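Local structure of abietadiene synthase, chloroplastic (Abies grandis, 3S9V) at residues A276-E281 against T323-R328; V417-K422 against R431-S436; D269-L274 against P456-E461; Y423-S428 against E729-F734. The protein belongs to the plant terpene synthases, an almost wholly helical enzyme family, and joins an N-terminal terpene synthase region to a metal-binding one in a single chain. All coordinates share one frame; numbering follows the deposited sequence.

Contact 1: residues A276-E281 against T323-R328; sequences AVDTVE and TAMGLR
Asp278 OD1 is gripped by three partners, two of them charged. Arg328 NH1 gives it an almost straight hydrogen bond within a salt bridge, 2.8 Å from NH1 to OD1 with an N-H...O angle of 171°. Arg371 NH2, on helix 363-373, adds a second salt bridge, so two guanidinium groups gather round one buried carboxylate. The third, a water, donates to Asp278 OD1 at 2.8 Å. Arg328 offers OD1 the edge of its guanidinium, but the bond arrives from above the carboxylate, 57° out of its plane. Both acid and base carry CG anti to the backbone N; the Arg328 chain runs out extended as far as its bend at chi3 (49°), which turns the guanidinium across the end of the aspartate. Helices 269-282 and 320-332 are thereby pinned together inside the N-terminal terpene synthase region, whose relatives build alpha-alpha barrels of helical hairpins. Helix 320-332 begins within a DIDD sequence that, by family resemblance, matches the DXDD motif of class II terpene synthases. The same water accepts from Arg328 NH2 at 2.8 Å and donates to Glu281 OE1 at 2.7 Å, closing a bridge one helical turn beyond Asp278. Glu281 and Arg328 are thus coupled through water, not directly, and Glu281 OE2 turns to His333 NE2. Across the segments Asp278 OD2 meets Met325, which bends at chi2 and chi3 to bring SD to 3.6 Å and CE to 3.7 Å from that oxygen, its side chain crossing the aspartate at about a right angle.

Contact 2: residues V417-K422 against R431-S436; sequences VEYALK and RLEARS
Tyr419 reaches across from helix 413-422 and lays its ring against Ser436 and Glu433 of helix 430-440. Ser436 covers one face: its CB sits 4.1 Å from the ring centroid and 21° off the ring normal, a CH-pi contact displaced toward the rim, while Ser436 OG lies 3.5 Å from Tyr419 CG. At the far end of the ring the phenol oxygen presses onto the backbone of the facing helix, with Tyr419 OH 3.3 Å from Glu433 CA. The glutamate runs past the ring at about a right angle to the tyrosine side chain, and its CG comes within 3.8 Å of Tyr419 CE2. Leu432 adds a looser touch, CB to Tyr419 OH at 4.2 Å. Holding CG anti to the backbone N sends the tyrosine across toward helix 430-440.

The next shell fixes the polar ends. Tyr419 OH and Glu433 OE1 both bond to Ser428 OG, in the connection between the helices, so one hydroxyl ties the end of the aromatic side chain to the carboxylate beside it. Tyr423 meets the Tyr419 ring with the planes at about 40°. Behind the second helix, Arg431 and Arg435 pack on Phe471 of helix 461-491, and Leu432 rests on Asn778 of helix 768-781. The axes of the two short segments approach to 11.2 Å and run nearly antiparallel, at 162°. This is an alpha-alpha hairpin with a short connection, its near-antiparallel helices meeting through Tyr419.

Contact 3: residues D269-L274 against P456-E461; sequences DLFERL and PYISNE
Ile458 pushes its CD1 methyl onto one face of Phe271, and this is the tight half of a junction between the first turns of helix 269-282 and the loop that leads into helix 461-491. In this almost wholly helical terpene synthase the loop follows a small antiparallel hairpin of strands 447-448 and 452-453, and it docks on a helix of the N-terminal region. The methyl stands 4.0 Å from the Phe271 centroid, 23° off the normal, and leans toward the rim, where Ile458 CD1 and Phe271 CZ are 3.6 Å apart. Phe271 is swung there by chi1 of 167°, CG anti to the backbone N, although its first bond does not aim at the loop. Trp275 and Trp447 each meet this ring edge-to-face, and Ile458 also touches Trp275 and Thr279, so the pair joins a group of aromatic side chains.

One residue on from Phe271, and one before Ile458, the contact is looser and partly open to solvent on the loop side. The Glu272 side chain runs aslant to that of Tyr457, its carboxylate plane 32° from the ring, and OE2 comes to 3.4 Å from Tyr457 CD2 without a polar bond between the two. That oxygen is held by the backbone N of Glu51, a residue that Tyr457 also touches. The loop keeps its own shape: Tyr441 OH bonds to Ile458 O and to Asn460 N. Asn460, the N-cap of helix 461-491, uses OD1 for Lys462 N, while its ND2 reaches back to Pro456 O at 3.3 Å, nearly along the C=O axis.

Contact 4: residues Y423-S428 against E729-F734; sequences YPWHKS and ELNREF
Asn731 OD1 takes two hydrogen bonds from neighbouring residues, Trp425 and His426, in a loop-on-helix contact. The loop joins helices 413-422 and 430-440; Asn731 belongs to helix 712-736 of the C-terminal, terpene synthase-type helical part, so the bonds fasten this helix to a connection some 300 residues earlier.

Among the polar bonds the shorter is the indole's: Trp425 NE1 to Asn731 OD1 is 2.7 Å, with an N-H...O angle of 160°. The oxygen lies in the indole plane, but the donor stands above the carbonyl plane and away from a lone pair. His426 NE2 approaches the same oxygen at 2.9 Å from the opposite face, 29° out of the carbonyl plane, with its imidazole only 19° from the plane of the amide. Two donors on opposite faces leave the carboxamide oxygen clamped between ring edges. The amide nitrogen has its own outside partner, since Asn731 ND2 bonds to Ser376 O, and this would settle which way round the amide sits. Trp425 CG lies anti to its backbone N, whereas His426 CG is anti to the carbonyl carbon, and these different first torsions let adjacent residues converge on one atom.

Charge and aromatic contacts frame the site. Arg752 of helix 741-757 makes a cation-pi contact with Trp425 and bonds to its carbonyl oxygen, and Phe748 of that helix stacks on Phe734. Apolar contact between the segments is slight: Phe734 CE2 approaches the edge of the indole, 4.3 Å from Trp425 CZ2.

In the fold
Contacts 1 and 3 are buried and share helix 269-282: its beginning packs on a loop through a methyl over an aromatic face, its later turns through a water-backed salt bridge. They touch where Ala276 meets the Tyr457 backbone and Leu274 meets Gly326. Contacts 2 and 4 are only partly buried, and Ser428, which belongs to contact 4, links them. Chemistry follows place: charge in the interior of contact 1, apolar packing in contact 3, one aromatic side chain against a helix in contact 2, and hydrogen bonds from two ring N-H groups to one amide oxygen in contact 4, where the connection of contact 2 reaches helix 712-736.

Contact 1: residues A276-E281 against T323-R328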
# COMPACT_ATOMS: atom_id res chain seq x y z
N ALA A 276 0.75 10.77 2.49
CA ALA A 276 -0.00 11.48 1.46
C ALA A 276 0.19 10.76 0.13
O ALA A 276 -0.77 10.54 -0.62
CB ALA A 276 0.48 12.92 1.36
N VAL A 277 1.44 10.39 -0.15
CA VAL A 277 1.78 9.70 -1.39
C VAL A 277 1.14 8.32 -1.46
O VAL A 277 0.62 7.91 -2.51
CB VAL A 277 3.32 9.52 -1.51
CG1 VAL A 277 3.66 8.49 -2.59
CG2 VAL A 277 3.98 10.86 -1.82
N ASP A 278 1.18 7.60 -0.35
CA ASP A 278 0.62 6.25 -0.29
C ASP A 278 -0.90 6.35 -0.46
O ASP A 278 -1.51 5.50 -1.10
CB ASP A 278 0.97 5.59 1.05
CG ASP A 278 0.56 4.13 1.11
OD1 ASP A 278 0.94 3.36 0.20
OD2 ASP A 278 -0.14 3.74 2.06
N THR A 279 -1.48 7.39 0.11
CA THR A 279 -2.92 7.61 0.02
C THR A 279 -3.40 7.80 -1.41
O THR A 279 -4.34 7.15 -1.84
CB THR A 279 -3.36 8.83 0.85
OG1 THR A 279 -3.03 8.60 2.23
CG2 THR A 279 -4.86 9.07 0.73
N VAL A 280 -2.75 8.70 -2.15
CA VAL A 280 -3.14 8.95 -3.54
C VAL A 280 -2.81 7.76 -4.45
O VAL A 280 -3.47 7.56 -5.48
CB VAL A 280 -2.48 10.23 -4.09
CG1 VAL A 280 -2.95 11.44 -3.31
CG2 VAL A 280 -0.97 10.12 -4.03
N GLU A 281 -1.80 6.98 -4.08
CA GLU A 281 -1.47 5.81 -4.90
C GLU A 281 -2.53 4.72 -4.67
O GLU A 281 -3.07 4.18 -5.62
CB GLU A 281 -0.08 5.26 -4.56
CG GLU A 281 1.05 6.21 -4.94
CD GLU A 281 2.42 5.58 -4.80
OE1 GLU A 281 2.72 5.01 -3.72
OE2 GLU A 281 3.22 5.66 -5.76
N THR A 323 9.43 3.47 8.47
CA THR A 323 10.52 2.82 7.75
C THR A 323 9.99 1.85 6.70
O THR A 323 10.50 1.80 5.59
CB THR A 323 11.45 2.06 8.70
OG1 THR A 323 12.04 2.98 9.63
CG2 THR A 323 12.56 1.37 7.92
N ALA A 324 8.97 1.08 7.06
CA ALA A 324 8.38 0.14 6.12
C ALA A 324 7.68 0.89 4.98
O ALA A 324 7.77 0.49 3.83
CB ALA A 324 7.40 -0.77 6.84
N MET A 325 6.98 1.98 5.31
CA MET A 325 6.30 2.77 4.29
C MET A 325 7.34 3.31 3.32
O MET A 325 7.26 3.11 2.11
CB MET A 325 5.54 3.94 4.91
CG MET A 325 4.09 3.69 5.25
SD MET A 325 2.98 3.62 3.82
CE MET A 325 2.59 1.95 3.87
N GLY A 326 8.33 4.00 3.88
CA GLY A 326 9.38 4.58 3.07
C GLY A 326 10.13 3.56 2.24
O GLY A 326 10.43 3.82 1.08
N LEU A 327 10.43 2.40 2.83
CA LEU A 327 11.16 1.37 2.09
C LEU A 327 10.39 0.91 0.84
O LEU A 327 10.97 0.84 -0.25
CB LEU A 327 11.48 0.16 2.99
CG LEU A 327 12.07 -1.06 2.29
CD1 LEU A 327 13.31 -0.66 1.49
CD2 LEU A 327 12.42 -2.12 3.32
N ARG A 328 9.10 0.63 0.99
CA ARG A 328 8.31 0.19 -0.17
C ARG A 328 8.13 1.26 -1.24
O ARG A 328 8.40 1.02 -2.42
CB ARG A 328 6.92 -0.32 0.25
CG ARG A 328 6.08 -0.85 -0.92
CD ARG A 328 4.74 -1.40 -0.42
NE ARG A 328 4.12 -0.41 0.45
CZ ARG A 328 3.32 0.56 0.04
NH1 ARG A 328 2.83 1.42 0.93
NH2 ARG A 328 2.99 0.66 -1.24
O HOH W 1 1.72 2.84 -2.44

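Contact 2: residues V417-K422 against R431-S436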
# COMPACT_ATOMS: atom_id res chain seq x y z
N VAL A 417 -6.87 -5.12 5.96
CA VAL A 417 -6.12 -6.33 6.27
C VAL A 417 -6.61 -7.45 5.36
O VAL A 417 -5.83 -8.05 4.62
CB VAL A 417 -6.30 -6.72 7.75
CG1 VAL A 417 -5.64 -8.07 8.02
CG2 VAL A 417 -5.69 -5.65 8.64
N GLU A 418 -7.91 -7.73 5.41
CA GLU A 418 -8.47 -8.80 4.59
C GLU A 418 -8.02 -8.70 3.14
O GLU A 418 -7.69 -9.71 2.52
CB GLU A 418 -10.00 -8.79 4.67
CG GLU A 418 -10.55 -9.49 5.90
CD GLU A 418 -12.06 -9.51 5.93
OE1 GLU A 418 -12.64 -10.15 6.84
OE2 GLU A 418 -12.68 -8.88 5.04
N TYR A 419 -8.00 -7.48 2.59
CA TYR A 419 -7.58 -7.31 1.20
C TYR A 419 -6.10 -7.63 1.04
O TYR A 419 -5.71 -8.41 0.17
CB TYR A 419 -7.83 -5.88 0.72
CG TYR A 419 -7.43 -5.70 -0.73
CD1 TYR A 419 -8.26 -6.16 -1.76
CD2 TYR A 419 -6.19 -5.16 -1.07
CE1 TYR A 419 -7.85 -6.09 -3.09
CE2 TYR A 419 -5.77 -5.09 -2.40
CZ TYR A 419 -6.60 -5.56 -3.40
OH TYR A 419 -6.19 -5.52 -4.72
N ALA A 420 -5.28 -7.02 1.89
CA ALA A 420 -3.84 -7.22 1.85
C ALA A 420 -3.43 -8.68 1.99
O ALA A 420 -2.47 -9.12 1.37
CB ALA A 420 -3.15 -6.39 2.93
N LEU A 421 -4.15 -9.44 2.81
CA LEU A 421 -3.82 -10.84 3.01
C LEU A 421 -4.28 -11.74 1.87
O LEU A 421 -3.56 -12.68 1.50
CB LEU A 421 -4.38 -11.36 4.34
CG LEU A 421 -3.60 -10.86 5.56
CD1 LEU A 421 -4.23 -11.39 6.84
CD2 LEU A 421 -2.15 -11.33 5.46
N LYS A 422 -5.45 -11.46 1.32
CA LYS A 422 -5.96 -12.29 0.23
C LYS A 422 -5.41 -11.85 -1.13
O LYS A 422 -5.17 -12.69 -2.00
CB LYS A 422 -7.49 -12.25 0.21
CG LYS A 422 -8.12 -13.29 -0.69
CD LYS A 422 -9.64 -13.24 -0.59
CE LYS A 422 -10.29 -14.30 -1.47
NZ LYS A 422 -11.77 -14.23 -1.38
N ARG A 431 -6.79 -1.36 -10.40
CA ARG A 431 -8.20 -1.00 -10.25
C ARG A 431 -8.86 -1.69 -9.07
O ARG A 431 -9.63 -1.08 -8.33
CB ARG A 431 -8.98 -1.31 -11.54
CG ARG A 431 -8.62 -0.43 -12.73
CD ARG A 431 -9.13 1.00 -12.58
NE ARG A 431 -8.21 1.83 -11.80
CZ ARG A 431 -8.43 3.10 -11.48
NH1 ARG A 431 -9.56 3.71 -11.86
NH2 ARG A 431 -7.52 3.78 -10.81
N LEU A 432 -8.56 -2.97 -8.88
CA LEU A 432 -9.15 -3.72 -7.77
C LEU A 432 -8.68 -3.18 -6.42
O LEU A 432 -9.48 -3.08 -5.47
CB LEU A 432 -8.83 -5.21 -7.91
CG LEU A 432 -9.43 -5.83 -9.17
CD1 LEU A 432 -9.06 -7.31 -9.27
CD2 LEU A 432 -10.95 -5.66 -9.13
N GLU A 433 -7.40 -2.83 -6.32
CA GLU A 433 -6.87 -2.29 -5.07
C GLU A 433 -7.46 -0.90 -4.86
O GLU A 433 -7.85 -0.54 -3.75
CB GLU A 433 -5.34 -2.17 -5.10
CG GLU A 433 -4.77 -1.66 -3.77
CD GLU A 433 -3.25 -1.68 -3.70
OE1 GLU A 433 -2.65 -2.74 -3.99
OE2 GLU A 433 -2.65 -0.64 -3.34
N ALA A 434 -7.54 -0.13 -5.93
CA ALA A 434 -8.09 1.21 -5.84
C ALA A 434 -9.55 1.17 -5.37
O ALA A 434 -9.97 1.99 -4.56
CB ALA A 434 -7.99 1.92 -7.18
N ARG A 435 -10.31 0.20 -5.88
CA ARG A 435 -11.71 0.10 -5.50
C ARG A 435 -11.80 -0.27 -4.04
O ARG A 435 -12.63 0.28 -3.31
CB ARG A 435 -12.46 -0.95 -6.33
CG ARG A 435 -13.98 -0.86 -6.16
CD ARG A 435 -14.70 -1.83 -7.08
NE ARG A 435 -16.06 -1.41 -7.38
CZ ARG A 435 -17.03 -1.31 -6.48
NH1 ARG A 435 -18.24 -0.92 -6.84
NH2 ARG A 435 -16.78 -1.59 -5.21
N SER A 436 -10.95 -1.19 -3.62
CA SER A 436 -10.96 -1.64 -2.23
C SER A 436 -10.70 -0.47 -1.28
O SER A 436 -11.48 -0.23 -0.35
CB SER A 436 -9.89 -2.72 -2.02
OG SER A 436 -9.95 -3.27 -0.72

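Contact 3: residues D269-L274 against P456-E461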
# COMPACT_ATOMS: atom_id res chain seq x y z
N ASP A 269 7.24 15.87 9.05
CA ASP A 269 7.58 15.90 7.63
C ASP A 269 7.70 14.58 6.86
O ASP A 269 7.32 14.52 5.70
CB ASP A 269 8.85 16.73 7.42
CG ASP A 269 10.02 16.25 8.27
OD1 ASP A 269 11.18 16.51 7.88
OD2 ASP A 269 9.79 15.64 9.34
N LEU A 270 8.24 13.54 7.48
CA LEU A 270 8.38 12.26 6.78
C LEU A 270 7.07 11.49 6.81
O LEU A 270 6.66 10.85 5.83
CB LEU A 270 9.48 11.41 7.40
CG LEU A 270 10.88 12.01 7.57
CD1 LEU A 270 11.84 10.89 7.93
CD2 LEU A 270 11.34 12.69 6.28
N PHE A 271 6.41 11.54 7.96
CA PHE A 271 5.14 10.88 8.14
C PHE A 271 4.11 11.48 7.17
O PHE A 271 3.43 10.75 6.44
CB PHE A 271 4.70 11.03 9.60
CG PHE A 271 3.27 10.65 9.86
CD1 PHE A 271 2.73 9.49 9.34
CD2 PHE A 271 2.47 11.46 10.66
CE1 PHE A 271 1.41 9.13 9.60
CE2 PHE A 271 1.15 11.12 10.93
CZ PHE A 271 0.61 9.95 10.39
N GLU A 272 4.04 12.80 7.11
CA GLU A 272 3.07 13.46 6.24
C GLU A 272 3.28 13.19 4.75
O GLU A 272 2.33 12.89 4.02
CB GLU A 272 3.08 14.97 6.49
CG GLU A 272 2.09 15.72 5.62
CD GLU A 272 1.87 17.14 6.08
OE1 GLU A 272 2.74 18.01 5.84
OE2 GLU A 272 0.82 17.38 6.71
N ARG A 273 4.53 13.29 4.29
CA ARG A 273 4.82 13.06 2.87
C ARG A 273 4.59 11.62 2.43
O ARG A 273 3.99 11.39 1.37
CB ARG A 273 6.26 13.47 2.56
CG ARG A 273 6.46 14.99 2.47
CD ARG A 273 7.92 15.34 2.24
NE ARG A 273 8.13 16.77 2.03
CZ ARG A 273 8.03 17.69 2.99
NH1 ARG A 273 7.72 17.34 4.23
NH2 ARG A 273 8.23 18.97 2.70
N LEU A 274 5.05 10.65 3.22
CA LEU A 274 4.90 9.24 2.87
C LEU A 274 3.44 8.78 2.86
O LEU A 274 3.03 8.00 1.98
CB LEU A 274 5.71 8.36 3.83
CG LEU A 274 7.24 8.42 3.67
CD1 LEU A 274 7.88 7.72 4.84
CD2 LEU A 274 7.68 7.78 2.34
N PRO A 456 -4.67 16.73 8.29
CA PRO A 456 -5.39 17.29 7.13
C PRO A 456 -4.88 16.86 5.76
O PRO A 456 -5.65 16.84 4.79
CB PRO A 456 -5.24 18.80 7.34
CG PRO A 456 -5.22 18.93 8.82
CD PRO A 456 -4.32 17.80 9.24
N TYR A 457 -3.60 16.52 5.66
CA TYR A 457 -3.05 16.11 4.37
C TYR A 457 -2.98 14.60 4.16
O TYR A 457 -2.46 14.14 3.14
CB TYR A 457 -1.68 16.77 4.15
CG TYR A 457 -1.76 18.28 4.10
CD1 TYR A 457 -3.00 18.94 4.06
CD2 TYR A 457 -0.61 19.07 4.09
CE1 TYR A 457 -3.09 20.34 4.02
CE2 TYR A 457 -0.69 20.46 4.05
CZ TYR A 457 -1.93 21.09 4.01
OH TYR A 457 -2.01 22.47 3.97
N ILE A 458 -3.51 13.84 5.10
CA ILE A 458 -3.55 12.38 4.96
C ILE A 458 -5.01 11.95 4.96
O ILE A 458 -5.43 11.11 4.16
CB ILE A 458 -2.81 11.66 6.11
CG1 ILE A 458 -1.36 12.14 6.19
CG2 ILE A 458 -2.85 10.16 5.86
CD1 ILE A 458 -0.58 11.56 7.35
N SER A 459 -5.78 12.52 5.89
CA SER A 459 -7.22 12.25 6.02
C SER A 459 -7.91 13.49 5.48
O SER A 459 -7.91 14.55 6.11
CB SER A 459 -7.59 12.04 7.50
OG SER A 459 -6.92 10.92 8.05
N ASN A 460 -8.50 13.36 4.30
CA ASN A 460 -9.13 14.49 3.64
C ASN A 460 -10.24 14.04 2.70
O ASN A 460 -10.09 13.07 1.97
CB ASN A 460 -8.05 15.25 2.86
CG ASN A 460 -8.56 16.52 2.23
OD1 ASN A 460 -9.44 16.49 1.37
ND2 ASN A 460 -8.00 17.65 2.65
N GLU A 461 -11.36 14.76 2.73
CA GLU A 461 -12.51 14.47 1.88
C GLU A 461 -12.19 14.63 0.39
O GLU A 461 -12.78 13.97 -0.45
CB GLU A 461 -13.66 15.40 2.24
CG GLU A 461 -14.22 15.22 3.64
CD GLU A 461 -15.24 14.11 3.72
OE1 GLU A 461 -15.81 13.90 4.82
OE2 GLU A 461 -15.49 13.45 2.69

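Contact 4: residues Y423-S428 against E729-F734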
# COMPACT_ATOMS: atom_id res chain seq x y z
N TYR A 423 -5.20 -10.55 -1.31
CA TYR A 423 -4.67 -10.03 -2.57
C TYR A 423 -3.34 -9.29 -2.39
O TYR A 423 -3.28 -8.05 -2.54
CB TYR A 423 -5.70 -9.12 -3.22
CG TYR A 423 -7.00 -9.82 -3.53
CD1 TYR A 423 -7.06 -10.84 -4.48
CD2 TYR A 423 -8.17 -9.50 -2.84
CE1 TYR A 423 -8.25 -11.53 -4.74
CE2 TYR A 423 -9.36 -10.18 -3.09
CZ TYR A 423 -9.39 -11.20 -4.04
OH TYR A 423 -10.57 -11.88 -4.27
N PRO A 424 -2.26 -10.02 -2.06
CA PRO A 424 -0.93 -9.45 -1.87
C PRO A 424 -0.40 -8.84 -3.16
O PRO A 424 -1.03 -8.94 -4.21
CB PRO A 424 -0.08 -10.66 -1.46
CG PRO A 424 -1.05 -11.62 -0.90
CD PRO A 424 -2.24 -11.47 -1.80
N TRP A 425 0.77 -8.23 -3.05
CA TRP A 425 1.48 -7.58 -4.16
C TRP A 425 1.29 -8.26 -5.53
O TRP A 425 0.73 -7.69 -6.46
CB TRP A 425 2.96 -7.53 -3.78
CG TRP A 425 3.90 -7.00 -4.82
CD1 TRP A 425 4.99 -7.64 -5.33
CD2 TRP A 425 3.88 -5.70 -5.42
NE1 TRP A 425 5.66 -6.81 -6.20
CE2 TRP A 425 5.00 -5.62 -6.28
CE3 TRP A 425 3.03 -4.59 -5.30
CZ2 TRP A 425 5.29 -4.48 -7.02
CZ3 TRP A 425 3.32 -3.45 -6.05
CH2 TRP A 425 4.45 -3.41 -6.90
N HIS A 426 1.77 -9.49 -5.64
CA HIS A 426 1.69 -10.21 -6.90
C HIS A 426 0.31 -10.61 -7.40
O HIS A 426 0.20 -11.21 -8.46
CB HIS A 426 2.59 -11.46 -6.82
CG HIS A 426 4.04 -11.13 -6.67
ND1 HIS A 426 4.88 -11.85 -5.84
CD2 HIS A 426 4.80 -10.17 -7.23
CE1 HIS A 426 6.09 -11.34 -5.90
NE2 HIS A 426 6.08 -10.32 -6.74
N LYS A 427 -0.73 -10.27 -6.65
CA LYS A 427 -2.10 -10.61 -7.03
C LYS A 427 -3.01 -9.40 -6.99
O LYS A 427 -4.21 -9.51 -7.22
CB LYS A 427 -2.69 -11.66 -6.08
CG LYS A 427 -1.94 -12.97 -6.01
CD LYS A 427 -2.68 -13.92 -5.08
CE LYS A 427 -1.89 -15.19 -4.85
NZ LYS A 427 -2.64 -16.12 -3.96
N SER A 428 -2.44 -8.24 -6.69
CA SER A 428 -3.22 -7.02 -6.60
C SER A 428 -3.15 -6.14 -7.85
O SER A 428 -2.11 -5.55 -8.15
CB SER A 428 -2.77 -6.22 -5.38
OG SER A 428 -3.54 -5.04 -5.23
N GLU A 729 12.50 -12.53 -8.52
CA GLU A 729 13.44 -12.03 -9.51
C GLU A 729 12.70 -11.04 -10.42
O GLU A 729 13.28 -10.04 -10.86
CB GLU A 729 14.03 -13.18 -10.35
CG GLU A 729 15.04 -12.68 -11.39
CD GLU A 729 15.87 -13.77 -12.06
OE1 GLU A 729 16.58 -13.44 -13.04
OE2 GLU A 729 15.81 -14.95 -11.63
N LEU A 730 11.43 -11.32 -10.69
CA LEU A 730 10.62 -10.44 -11.54
C LEU A 730 10.44 -9.07 -10.87
O LEU A 730 10.37 -8.05 -11.56
CB LEU A 730 9.25 -11.09 -11.81
CG LEU A 730 8.35 -10.36 -12.81
CD1 LEU A 730 9.07 -10.26 -14.15
CD2 LEU A 730 7.04 -11.10 -12.96
N ASN A 731 10.36 -9.04 -9.54
CA ASN A 731 10.22 -7.77 -8.85
C ASN A 731 11.45 -6.92 -9.14
O ASN A 731 11.34 -5.75 -9.50
CB ASN A 731 10.15 -7.94 -7.32
CG ASN A 731 8.79 -8.36 -6.84
OD1 ASN A 731 7.76 -8.01 -7.42
ND2 ASN A 731 8.77 -9.11 -5.74
N ARG A 732 12.63 -7.51 -8.96
CA ARG A 732 13.86 -6.78 -9.18
C ARG A 732 13.93 -6.23 -10.58
O ARG A 732 14.40 -5.12 -10.79
CB ARG A 732 15.09 -7.64 -8.88
CG ARG A 732 16.39 -6.83 -8.82
CD ARG A 732 17.56 -7.68 -8.36
NE ARG A 732 17.71 -8.88 -9.17
CZ ARG A 732 18.56 -9.88 -8.90
NH1 ARG A 732 18.62 -10.93 -9.70
NH2 ARG A 732 19.33 -9.82 -7.82
N GLU A 733 13.48 -7.02 -11.56
CA GLU A 733 13.51 -6.56 -12.94
C GLU A 733 12.56 -5.37 -13.10
O GLU A 733 12.94 -4.33 -13.63
CB GLU A 733 13.09 -7.68 -13.90
CG GLU A 733 13.97 -8.91 -13.86
CD GLU A 733 15.38 -8.63 -14.30
OE1 GLU A 733 15.56 -8.11 -15.43
OE2 GLU A 733 16.31 -8.93 -13.53
N PHE A 734 11.33 -5.54 -12.63
CA PHE A 734 10.31 -4.50 -12.71
C PHE A 734 10.78 -3.20 -12.09
O PHE A 734 10.51 -2.12 -12.59
CB PHE A 734 9.03 -4.97 -12.01
CG PHE A 734 7.97 -3.90 -11.90
CD1 PHE A 734 7.33 -3.42 -13.05
CD2 PHE A 734 7.60 -3.39 -10.66
CE1 PHE A 734 6.33 -2.44 -12.95
CE2 PHE A 734 6.60 -2.41 -10.56
CZ PHE A 734 5.97 -1.94 -11.70